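Lybatide 2 (Lycium barbarum, PDB 5NGN) is a disulfide-rich plant peptide of undetermined function, built on a helical scaffold stapled by four cystines. Local coordinates at residues Ser4-Asn9 with Thr20-Cys25. Numbering follows the deposited sequence.
Sequences SEYCSN and TQYTLC
Y22 reaches from helix 19-30 across to the 4-9 loop, bringing its ring obliquely against that of Y6 and its hydroxyl against E5. Its CG stands anti to the backbone N (chi1 179°), which swings the ring off the helix toward the loop. There Y22 OH donates to E5 OE1 at 2.6 Å; the oxygen is met on the syn side, tilted 18° out of the carboxylate plane. The carboxylate itself is turned 80° against the phenol ring, with OE1 near the ring plane at its edge, 3.4 Å from Y22 CE2. A bend in the E5 chain at chi2 brings the acid back to this position, while C3 N is a second hydrogen-bond partner of Y22 OH. The tyrosine oxygen is thus gripped by two groups of the N-terminal loop.

Y6 approaches the next helix residue. Its ring meets Y22 obliquely, Y6 CE2 to Y22 CE2 at 3.9 Å, which is apolar packing and not a stack. E5 CB sits over the centre of one Y6 face, 3.8 Å above the plane. At the far end Y6 OH lies 2.9 Å from T23 OG1, but the one proton of T23 OG1 could go to Y6 OH or to Q19 O, so the Y6 bond remains tentative. T23 CG2 packs beside the same phenol end, 3.8 Å from Y6 CZ.

The two segments bury about 203 Å² between them, and none of the touching residues is fully buried, so the contact lies at the surface of the peptide. Disulfides C7-C31 and C14-C25 tie the two segments into the rest of the chain, a small cystine-stapled helical peptide whose N-terminal loop packs on helix 19-30.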
loop_
_atom_site.group_PDB
_atom_site.type_symbol
_atom_site.label_atom_id
_atom_site.label_comp_id
_atom_site.label_asym_id
_atom_site.label_seq_id
_atom_site.Cartn_x
_atom_site.Cartn_y
_atom_site.Cartn_z
ATOM N N SER A 4 -0.301 5.316 2.967
ATOM C CA SER A 4 -0.129 6.152 4.128
ATOM C C SER A 4 -0.546 5.478 5.458
ATOM O O SER A 4 -0.062 5.882 6.521
ATOM C CB SER A 4 -0.901 7.469 3.940
ATOM O OG SER A 4 -2.283 7.234 3.758
ATOM N N GLU A 5 -1.477 4.543 5.361
ATOM C CA GLU A 5 -1.864 3.774 6.573
ATOM C C GLU A 5 -0.766 2.963 7.162
ATOM O O GLU A 5 -0.871 2.650 8.341
ATOM C CB GLU A 5 -3.103 2.874 6.288
ATOM C CG GLU A 5 -4.284 3.676 5.736
ATOM C CD GLU A 5 -4.297 3.806 4.223
ATOM O OE1 GLU A 5 -3.285 3.683 3.557
ATOM O OE2 GLU A 5 -5.432 4.092 3.679
ATOM N N TYR A 6 0.219 2.591 6.354
ATOM C CA TYR A 6 1.153 1.558 6.739
ATOM C C TYR A 6 2.611 1.894 6.610
ATOM O O TYR A 6 3.455 1.196 7.161
ATOM C CB TYR A 6 0.912 0.363 5.902
ATOM C CG TYR A 6 -0.474 -0.147 5.851
ATOM C CD1 TYR A 6 -1.135 -0.547 7.038
ATOM C CD2 TYR A 6 -1.177 -0.226 4.679
ATOM C CE1 TYR A 6 -2.418 -1.042 6.984
ATOM C CE2 TYR A 6 -2.483 -0.692 4.620
ATOM C CZ TYR A 6 -3.084 -1.171 5.767
ATOM O OH TYR A 6 -4.333 -1.665 5.713
ATOM N N CYS A 7 2.962 2.971 5.857
ATOM C CA CYS A 7 4.302 3.251 5.393
ATOM C C CYS A 7 4.584 4.728 5.518
ATOM O O CYS A 7 3.676 5.527 5.412
ATOM C CB CYS A 7 4.438 2.867 3.892
ATOM S SG CYS A 7 4.077 1.208 3.377
ATOM N N SER A 8 5.861 5.067 5.622
ATOM C CA SER A 8 6.244 6.474 5.447
ATOM C C SER A 8 6.490 6.816 3.999
ATOM O O SER A 8 6.281 7.973 3.575
ATOM C CB SER A 8 7.445 6.818 6.338
ATOM O OG SER A 8 8.537 6.067 5.899
ATOM N N ASN A 9 6.871 5.866 3.190
ATOM C CA ASN A 9 6.956 6.145 1.767
ATOM C C ASN A 9 5.608 5.919 1.103
ATOM O O ASN A 9 4.676 5.495 1.726
ATOM C CB ASN A 9 8.075 5.472 1.123
ATOM C CG ASN A 9 7.870 3.993 1.091
ATOM O OD1 ASN A 9 7.621 3.379 2.127
ATOM N ND2 ASN A 9 7.953 3.425 -0.063
ATOM N N THR A 20 -7.676 -6.411 1.284
ATOM C CA THR A 20 -6.503 -7.248 1.548
ATOM C C THR A 20 -5.394 -7.025 0.525
ATOM O O THR A 20 -4.211 -6.978 0.867
ATOM C CB THR A 20 -6.811 -8.805 1.729
ATOM O OG1 THR A 20 -7.634 -8.931 2.937
ATOM C CG2 THR A 20 -5.605 -9.580 1.879
ATOM N N GLN A 21 -5.790 -6.893 -0.750
ATOM C CA GLN A 21 -4.793 -6.625 -1.790
ATOM C C GLN A 21 -4.081 -5.307 -1.591
ATOM O O GLN A 21 -2.849 -5.214 -1.770
ATOM C CB GLN A 21 -5.384 -6.740 -3.173
ATOM C CG GLN A 21 -5.652 -8.210 -3.498
ATOM C CD GLN A 21 -6.195 -8.472 -4.865
ATOM O OE1 GLN A 21 -5.471 -8.299 -5.837
ATOM N NE2 GLN A 21 -7.392 -9.028 -4.943
ATOM N N TYR A 22 -4.798 -4.261 -1.222
ATOM C CA TYR A 22 -4.151 -3.010 -0.861
ATOM C C TYR A 22 -3.128 -3.182 0.251
ATOM O O TYR A 22 -1.983 -2.724 0.156
ATOM C CB TYR A 22 -5.213 -1.959 -0.465
ATOM C CG TYR A 22 -4.646 -0.613 -0.051
ATOM C CD1 TYR A 22 -4.133 0.251 -0.990
ATOM C CD2 TYR A 22 -4.631 -0.208 1.273
ATOM C CE1 TYR A 22 -3.685 1.490 -0.641
ATOM C CE2 TYR A 22 -4.198 1.050 1.645
ATOM C CZ TYR A 22 -3.714 1.905 0.658
ATOM O OH TYR A 22 -3.250 3.160 1.021
ATOM N N THR A 23 -3.543 -3.841 1.347
ATOM C CA THR A 23 -2.638 -4.026 2.469
ATOM C C THR A 23 -1.369 -4.840 2.061
ATOM O O THR A 23 -0.243 -4.460 2.419
ATOM C CB THR A 23 -3.406 -4.695 3.635
ATOM O OG1 THR A 23 -4.588 -3.937 3.927
ATOM C CG2 THR A 23 -2.512 -4.823 4.830
ATOM N N LEU A 24 -1.610 -5.941 1.331
ATOM C CA LEU A 24 -0.455 -6.720 0.790
ATOM C C LEU A 24 0.488 -5.893 -0.042
ATOM O O LEU A 24 1.693 -5.891 0.163
ATOM C CB LEU A 24 -0.986 -7.837 -0.059
ATOM C CG LEU A 24 -1.591 -9.034 0.698
ATOM C CD1 LEU A 24 -2.416 -9.821 -0.247
ATOM C CD2 LEU A 24 -0.543 -9.821 1.413
ATOM N N CYS A 25 -0.105 -5.115 -0.973
ATOM C CA CYS A 25 0.720 -4.255 -1.790
ATOM C C CYS A 25 1.553 -3.370 -0.907
ATOM O O CYS A 25 2.745 -3.192 -1.109
ATOM C CB CYS A 25 -0.181 -3.476 -2.711
ATOM S SG CYS A 25 0.621 -2.474 -3.994
#